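Local structure of capsid polyprotein VP90 (Turkey astrovirus 2, 3TS3) at residues C[131-144]-C[155-168]. The protein probably self-assembles into the icosahedral T=3 immature astrovirus capsid, its P2 globular domain forming the projecting spike. Numbering follows the deposited sequence.
Sequences LKQRLNLAEGDPVI and ALFYRTSDEKYILF
Leu137, Leu135 and Leu131 pack against Phe157 and Phe168 where the end of helix 129-135 and the loop after it lie across one face of the spike domain's antiparallel sheet. That loop leads into strand 142-148, which pairs with strand 153-159 as a beta hairpin: Val143 and Phe157 form a non-hydrogen-bonded pair, whereas Ile144 and Leu156 exchange two backbone bonds. Leu137 CD1 makes a CH-pi contact over the centre of the Phe157 ring, 3.5 Å from its centroid and 13° off the normal. Val143 CG2 touches Phe157 CE1 at 3.3 Å, and Ile57 of strand 56-59 also packs on this ring. Leu131 CD2 meets the edge of Phe168 at CZ (3.9 Å), while Leu135 CD1 lies over a face.

At the helix end, Arg159 bends at chi3 (-68°) and grips Leu135 O side-on, from NE at 3.1 Å and NH2 at 2.9 Å, with the oxygen near the guanidinium plane. Its NH1 forms a salt bridge with Asp162 OD2 (3.1 Å). At the loop's end, Asp141 takes Thr160 OG1 at OD1 (2.9 Å) and Ala138 N at OD2. The buried guanidinium therefore joins helix 129-135 to the turn between strands 153-159 and 164-171, its charge probably balanced in part by Asp162.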
loop_
_atom_site.group_PDB
_atom_site.type_symbol
_atom_site.label_atom_id
_atom_site.label_comp_id
_atom_site.label_asym_id
_atom_site.label_seq_id
_atom_site.Cartn_x
_atom_site.Cartn_y
_atom_site.Cartn_z
ATOM N N LEU C 131 -9.951 -8.983 -24.734
ATOM C CA LEU C 131 -9.658 -8.729 -23.338
ATOM C C LEU C 131 -10.245 -9.832 -22.463
ATOM O O LEU C 131 -9.617 -10.276 -21.526
ATOM C CB LEU C 131 -10.171 -7.348 -22.928
ATOM C CG LEU C 131 -9.862 -6.876 -21.509
ATOM C CD1 LEU C 131 -8.381 -7.017 -21.187
ATOM C CD2 LEU C 131 -10.318 -5.440 -21.348
ATOM N N LYS C 132 -11.444 -10.286 -22.787
ATOM C CA LYS C 132 -12.037 -11.372 -22.024
ATOM C C LYS C 132 -11.162 -12.605 -22.153
ATOM O O LYS C 132 -10.980 -13.341 -21.203
ATOM C CB LYS C 132 -13.436 -11.705 -22.523
ATOM C CG LYS C 132 -14.515 -10.762 -22.111
ATOM C CD LYS C 132 -15.782 -11.172 -22.827
ATOM C CE LYS C 132 -16.898 -10.200 -22.618
ATOM N NZ LYS C 132 -18.047 -10.542 -23.503
ATOM N N GLN C 133 -10.621 -12.825 -23.340
ATOM C CA GLN C 133 -9.768 -13.981 -23.570
ATOM C C GLN C 133 -8.536 -13.910 -22.679
ATOM O O GLN C 133 -8.135 -14.899 -22.087
ATOM C CB GLN C 133 -9.327 -14.019 -25.034
ATOM C CG GLN C 133 -8.762 -15.341 -25.505
ATOM C CD GLN C 133 -9.829 -16.241 -26.092
ATOM O OE1 GLN C 133 -10.926 -16.359 -25.552
ATOM N NE2 GLN C 133 -9.512 -16.879 -27.215
ATOM N N ARG C 134 -7.937 -12.729 -22.584
ATOM C CA ARG C 134 -6.767 -12.537 -21.730
ATOM C C ARG C 134 -7.065 -12.753 -20.256
ATOM O O ARG C 134 -6.246 -13.282 -19.524
ATOM C CB ARG C 134 -6.163 -11.159 -21.920
ATOM C CG ARG C 134 -5.570 -10.971 -23.267
ATOM C CD ARG C 134 -4.259 -10.271 -23.153
ATOM N NE ARG C 134 -3.741 -9.909 -24.459
ATOM C CZ ARG C 134 -2.962 -8.866 -24.669
ATOM N NH1 ARG C 134 -2.618 -8.094 -23.653
ATOM N NH2 ARG C 134 -2.534 -8.592 -25.885
ATOM N N LEU C 135 -8.239 -12.336 -19.824
ATOM C CA LEU C 135 -8.601 -12.502 -18.434
ATOM C C LEU C 135 -8.612 -13.981 -18.092
ATOM O O LEU C 135 -8.246 -14.357 -16.989
ATOM C CB LEU C 135 -9.941 -11.855 -18.130
ATOM C CG LEU C 135 -9.843 -10.348 -17.928
ATOM C CD1 LEU C 135 -11.225 -9.748 -17.891
ATOM C CD2 LEU C 135 -9.072 -10.047 -16.657
ATOM N N ASN C 136 -9.034 -14.813 -19.039
ATOM C CA ASN C 136 -9.029 -16.256 -18.827
ATOM C C ASN C 136 -9.754 -16.692 -17.554
ATOM O O ASN C 136 -9.238 -17.463 -16.765
ATOM C CB ASN C 136 -7.607 -16.798 -18.845
ATOM C CG ASN C 136 -7.567 -18.302 -18.933
ATOM O OD1 ASN C 136 -8.472 -18.920 -19.470
ATOM N ND2 ASN C 136 -6.511 -18.894 -18.407
ATOM N N LEU C 137 -10.959 -16.187 -17.380
ATOM C CA LEU C 137 -11.765 -16.499 -16.219
ATOM C C LEU C 137 -12.797 -17.566 -16.536
ATOM O O LEU C 137 -13.104 -17.822 -17.695
ATOM C CB LEU C 137 -12.460 -15.241 -15.701
ATOM C CG LEU C 137 -11.577 -14.099 -15.199
ATOM C CD1 LEU C 137 -12.375 -12.815 -15.087
ATOM C CD2 LEU C 137 -10.899 -14.435 -13.879
ATOM N N ALA C 138 -13.332 -18.170 -15.489
ATOM C CA ALA C 138 -14.379 -19.164 -15.621
ATOM C C ALA C 138 -15.612 -18.601 -14.954
ATOM O O ALA C 138 -15.521 -17.898 -13.968
ATOM C CB ALA C 138 -13.968 -20.465 -14.954
ATOM N N GLU C 139 -16.775 -18.924 -15.491
ATOM C CA GLU C 139 -17.997 -18.431 -14.907
ATOM C C GLU C 139 -18.043 -18.956 -13.483
ATOM O O GLU C 139 -17.761 -20.119 -13.227
ATOM C CB GLU C 139 -19.206 -18.919 -15.716
ATOM C CG GLU C 139 -20.526 -18.363 -15.232
ATOM C CD GLU C 139 -21.725 -18.899 -15.995
ATOM O OE1 GLU C 139 -21.566 -19.855 -16.775
ATOM O OE2 GLU C 139 -22.836 -18.378 -15.787
ATOM N N GLY C 140 -18.407 -18.081 -12.558
ATOM C CA GLY C 140 -18.461 -18.418 -11.154
ATOM C C GLY C 140 -17.203 -18.122 -10.355
ATOM O O GLY C 140 -17.222 -18.254 -9.150
ATOM N N ASP C 141 -16.128 -17.701 -11.015
ATOM C CA ASP C 141 -14.907 -17.350 -10.289
ATOM C C ASP C 141 -15.211 -16.168 -9.392
ATOM O O ASP C 141 -15.971 -15.301 -9.767
ATOM C CB ASP C 141 -13.782 -16.965 -11.253
ATOM C CG ASP C 141 -13.047 -18.171 -11.810
ATOM O OD1 ASP C 141 -13.283 -19.288 -11.333
ATOM O OD2 ASP C 141 -12.233 -17.979 -12.722
ATOM N N PRO C 142 -14.600 -16.116 -8.218
ATOM C CA PRO C 142 -14.883 -14.998 -7.321
ATOM C C PRO C 142 -14.493 -13.668 -7.950
ATOM O O PRO C 142 -13.456 -13.576 -8.578
ATOM C CB PRO C 142 -13.980 -15.286 -6.125
ATOM C CG PRO C 142 -13.899 -16.781 -6.073
ATOM C CD PRO C 142 -13.932 -17.232 -7.520
ATOM N N VAL C 143 -15.346 -12.664 -7.790
ATOM C CA VAL C 143 -15.033 -11.313 -8.214
ATOM C C VAL C 143 -15.401 -10.324 -7.113
ATOM O O VAL C 143 -16.411 -10.484 -6.442
ATOM C CB VAL C 143 -15.681 -10.938 -9.567
ATOM C CG1 VAL C 143 -17.190 -11.025 -9.511
ATOM C CG2 VAL C 143 -15.234 -9.557 -10.003
ATOM N N ILE C 144 -14.548 -9.331 -6.910
ATOM C CA ILE C 144 -14.793 -8.332 -5.883
ATOM C C ILE C 144 -14.677 -6.919 -6.440
ATOM O O ILE C 144 -13.698 -6.583 -7.075
ATOM C CB ILE C 144 -13.817 -8.491 -4.699
ATOM C CG1 ILE C 144 -13.985 -9.864 -4.044
ATOM C CG2 ILE C 144 -14.018 -7.376 -3.680
ATOM C CD1 ILE C 144 -12.872 -10.220 -3.071
ATOM N N ALA C 155 -11.615 -4.370 -10.383
ATOM C CA ALA C 155 -12.069 -5.664 -9.923
ATOM C C ALA C 155 -10.920 -6.542 -9.475
ATOM O O ALA C 155 -9.876 -6.550 -10.092
ATOM C CB ALA C 155 -12.849 -6.364 -11.019
ATOM N N LEU C 156 -11.141 -7.297 -8.405
ATOM C CA LEU C 156 -10.187 -8.305 -7.976
ATOM C C LEU C 156 -10.854 -9.653 -8.216
ATOM O O LEU C 156 -11.941 -9.910 -7.716
ATOM C CB LEU C 156 -9.835 -8.142 -6.497
ATOM C CG LEU C 156 -8.936 -9.203 -5.850
ATOM C CD1 LEU C 156 -7.548 -9.210 -6.450
ATOM C CD2 LEU C 156 -8.861 -8.976 -4.350
ATOM N N PHE C 157 -10.193 -10.500 -8.993
ATOM C CA PHE C 157 -10.718 -11.815 -9.308
ATOM C C PHE C 157 -9.853 -12.874 -8.650
ATOM O O PHE C 157 -8.684 -12.653 -8.380
ATOM C CB PHE C 157 -10.644 -12.096 -10.813
ATOM C CG PHE C 157 -11.487 -11.199 -11.678
ATOM C CD1 PHE C 157 -12.841 -11.429 -11.832
ATOM C CD2 PHE C 157 -10.907 -10.179 -12.404
ATOM C CE1 PHE C 157 -13.602 -10.624 -12.650
ATOM C CE2 PHE C 157 -11.662 -9.380 -13.224
ATOM C CZ PHE C 157 -13.011 -9.603 -13.343
ATOM N N TYR C 158 -10.443 -14.036 -8.409
ATOM C CA TYR C 158 -9.667 -15.204 -8.059
ATOM C C TYR C 158 -9.876 -16.164 -9.223
ATOM O O TYR C 158 -10.971 -16.684 -9.409
ATOM C CB TYR C 158 -10.130 -15.819 -6.743
ATOM C CG TYR C 158 -9.281 -16.988 -6.283
ATOM C CD1 TYR C 158 -7.944 -16.824 -6.006
ATOM C CD2 TYR C 158 -9.828 -18.240 -6.117
ATOM C CE1 TYR C 158 -7.165 -17.876 -5.593
ATOM C CE2 TYR C 158 -9.059 -19.300 -5.701
ATOM C CZ TYR C 158 -7.725 -19.114 -5.436
ATOM O OH TYR C 158 -6.950 -20.171 -5.018
ATOM N N ARG C 159 -8.820 -16.398 -9.998
ATOM C CA ARG C 159 -8.913 -17.319 -11.124
ATOM C C ARG C 159 -8.610 -18.701 -10.573
ATOM O O ARG C 159 -7.466 -19.081 -10.397
ATOM C CB ARG C 159 -7.921 -16.944 -12.226
ATOM C CG ARG C 159 -8.062 -17.779 -13.500
ATOM C CD ARG C 159 -6.880 -17.626 -14.454
ATOM N NE ARG C 159 -6.784 -16.300 -15.050
ATOM C CZ ARG C 159 -5.679 -15.565 -15.087
ATOM N NH1 ARG C 159 -4.554 -16.012 -14.550
ATOM N NH2 ARG C 159 -5.709 -14.376 -15.661
ATOM N N THR C 160 -9.670 -19.450 -10.323
ATOM C CA THR C 160 -9.592 -20.736 -9.651
ATOM C C THR C 160 -8.738 -21.751 -10.396
ATOM O O THR C 160 -8.090 -22.572 -9.776
ATOM C CB THR C 160 -10.989 -21.328 -9.387
ATOM O OG1 THR C 160 -11.658 -21.556 -10.625
ATOM C CG2 THR C 160 -11.819 -20.372 -8.565
ATOM N N SER C 161 -8.719 -21.675 -11.719
ATOM C CA SER C 161 -7.998 -22.663 -12.509
ATOM C C SER C 161 -6.511 -22.693 -12.189
ATOM O O SER C 161 -5.909 -23.754 -12.181
ATOM C CB SER C 161 -8.202 -22.424 -14.004
ATOM O OG SER C 161 -7.715 -21.156 -14.402
ATOM N N ASP C 162 -5.906 -21.530 -11.973
ATOM C CA ASP C 162 -4.498 -21.488 -11.588
ATOM C C ASP C 162 -4.236 -20.867 -10.203
ATOM O O ASP C 162 -3.107 -20.549 -9.877
ATOM C CB ASP C 162 -3.630 -20.844 -12.670
ATOM C CG ASP C 162 -4.028 -19.428 -12.964
ATOM O OD1 ASP C 162 -4.906 -18.924 -12.257
ATOM O OD2 ASP C 162 -3.466 -18.826 -13.895
ATOM N N GLU C 163 -5.288 -20.690 -9.413
ATOM C CA GLU C 163 -5.214 -20.160 -8.037
ATOM C C GLU C 163 -4.499 -18.847 -7.953
ATOM O O GLU C 163 -3.728 -18.591 -7.039
ATOM C CB GLU C 163 -4.612 -21.201 -7.079
ATOM C CG GLU C 163 -5.409 -22.490 -7.050
ATOM C CD GLU C 163 -4.996 -23.429 -5.940
ATOM O OE1 GLU C 163 -4.398 -22.974 -4.942
ATOM O OE2 GLU C 163 -5.296 -24.634 -6.063
ATOM N N LYS C 164 -4.807 -17.970 -8.898
ATOM C CA LYS C 164 -4.197 -16.649 -8.943
ATOM C C LYS C 164 -5.196 -15.542 -8.644
ATOM O O LYS C 164 -6.320 -15.566 -9.116
ATOM C CB LYS C 164 -3.562 -16.384 -10.312
ATOM C CG LYS C 164 -2.226 -17.068 -10.548
ATOM C CD LYS C 164 -1.575 -16.479 -11.784
ATOM C CE LYS C 164 -0.292 -17.186 -12.131
ATOM N NZ LYS C 164 0.293 -16.636 -13.375
ATOM N N TYR C 165 -4.762 -14.567 -7.860
ATOM C CA TYR C 165 -5.577 -13.395 -7.587
ATOM C C TYR C 165 -5.202 -12.370 -8.644
ATOM O O TYR C 165 -4.055 -11.971 -8.756
ATOM C CB TYR C 165 -5.270 -12.833 -6.201
ATOM C CG TYR C 165 -5.743 -13.686 -5.049
ATOM C CD1 TYR C 165 -4.968 -14.721 -4.559
ATOM C CD2 TYR C 165 -6.952 -13.433 -4.442
ATOM C CE1 TYR C 165 -5.403 -15.485 -3.506
ATOM C CE2 TYR C 165 -7.388 -14.184 -3.405
ATOM C CZ TYR C 165 -6.604 -15.207 -2.932
ATOM O OH TYR C 165 -7.051 -15.952 -1.889
ATOM N N ILE C 166 -6.189 -11.973 -9.431
ATOM C CA ILE C 166 -5.949 -11.089 -10.545
ATOM C C ILE C 166 -6.564 -9.730 -10.298
ATOM O O ILE C 166 -7.757 -9.618 -10.109
ATOM C CB ILE C 166 -6.576 -11.672 -11.822
ATOM C CG1 ILE C 166 -6.007 -13.063 -12.095
ATOM C CG2 ILE C 166 -6.369 -10.741 -12.998
ATOM C CD1 ILE C 166 -4.521 -13.062 -12.357
ATOM N N LEU C 167 -5.738 -8.697 -10.319
ATOM C CA LEU C 167 -6.238 -7.350 -10.125
ATOM C C LEU C 167 -6.402 -6.713 -11.501
ATOM O O LEU C 167 -5.452 -6.598 -12.246
ATOM C CB LEU C 167 -5.250 -6.551 -9.276
ATOM C CG LEU C 167 -5.603 -5.086 -9.022
ATOM C CD1 LEU C 167 -6.881 -4.941 -8.219
ATOM C CD2 LEU C 167 -4.448 -4.384 -8.344
ATOM N N PHE C 168 -7.629 -6.328 -11.830
ATOM C CA PHE C 168 -7.947 -5.819 -13.156
ATOM C C PHE C 168 -8.398 -4.369 -13.077
ATOM O O PHE C 168 -9.343 -4.054 -12.384
ATOM C CB PHE C 168 -9.046 -6.697 -13.769
ATOM C CG PHE C 168 -9.597 -6.177 -15.065
ATOM C CD1 PHE C 168 -8.831 -6.194 -16.201
ATOM C CD2 PHE C 168 -10.891 -5.699 -15.150
ATOM C CE1 PHE C 168 -9.324 -5.739 -17.389
ATOM C CE2 PHE C 168 -11.385 -5.232 -16.343
ATOM C CZ PHE C 168 -10.603 -5.250 -17.456
HETATM O O HOH W 1 -9.804 -19.950 -15.843
HETATM O O HOH W 2 -10.859 -20.267 -13.427
#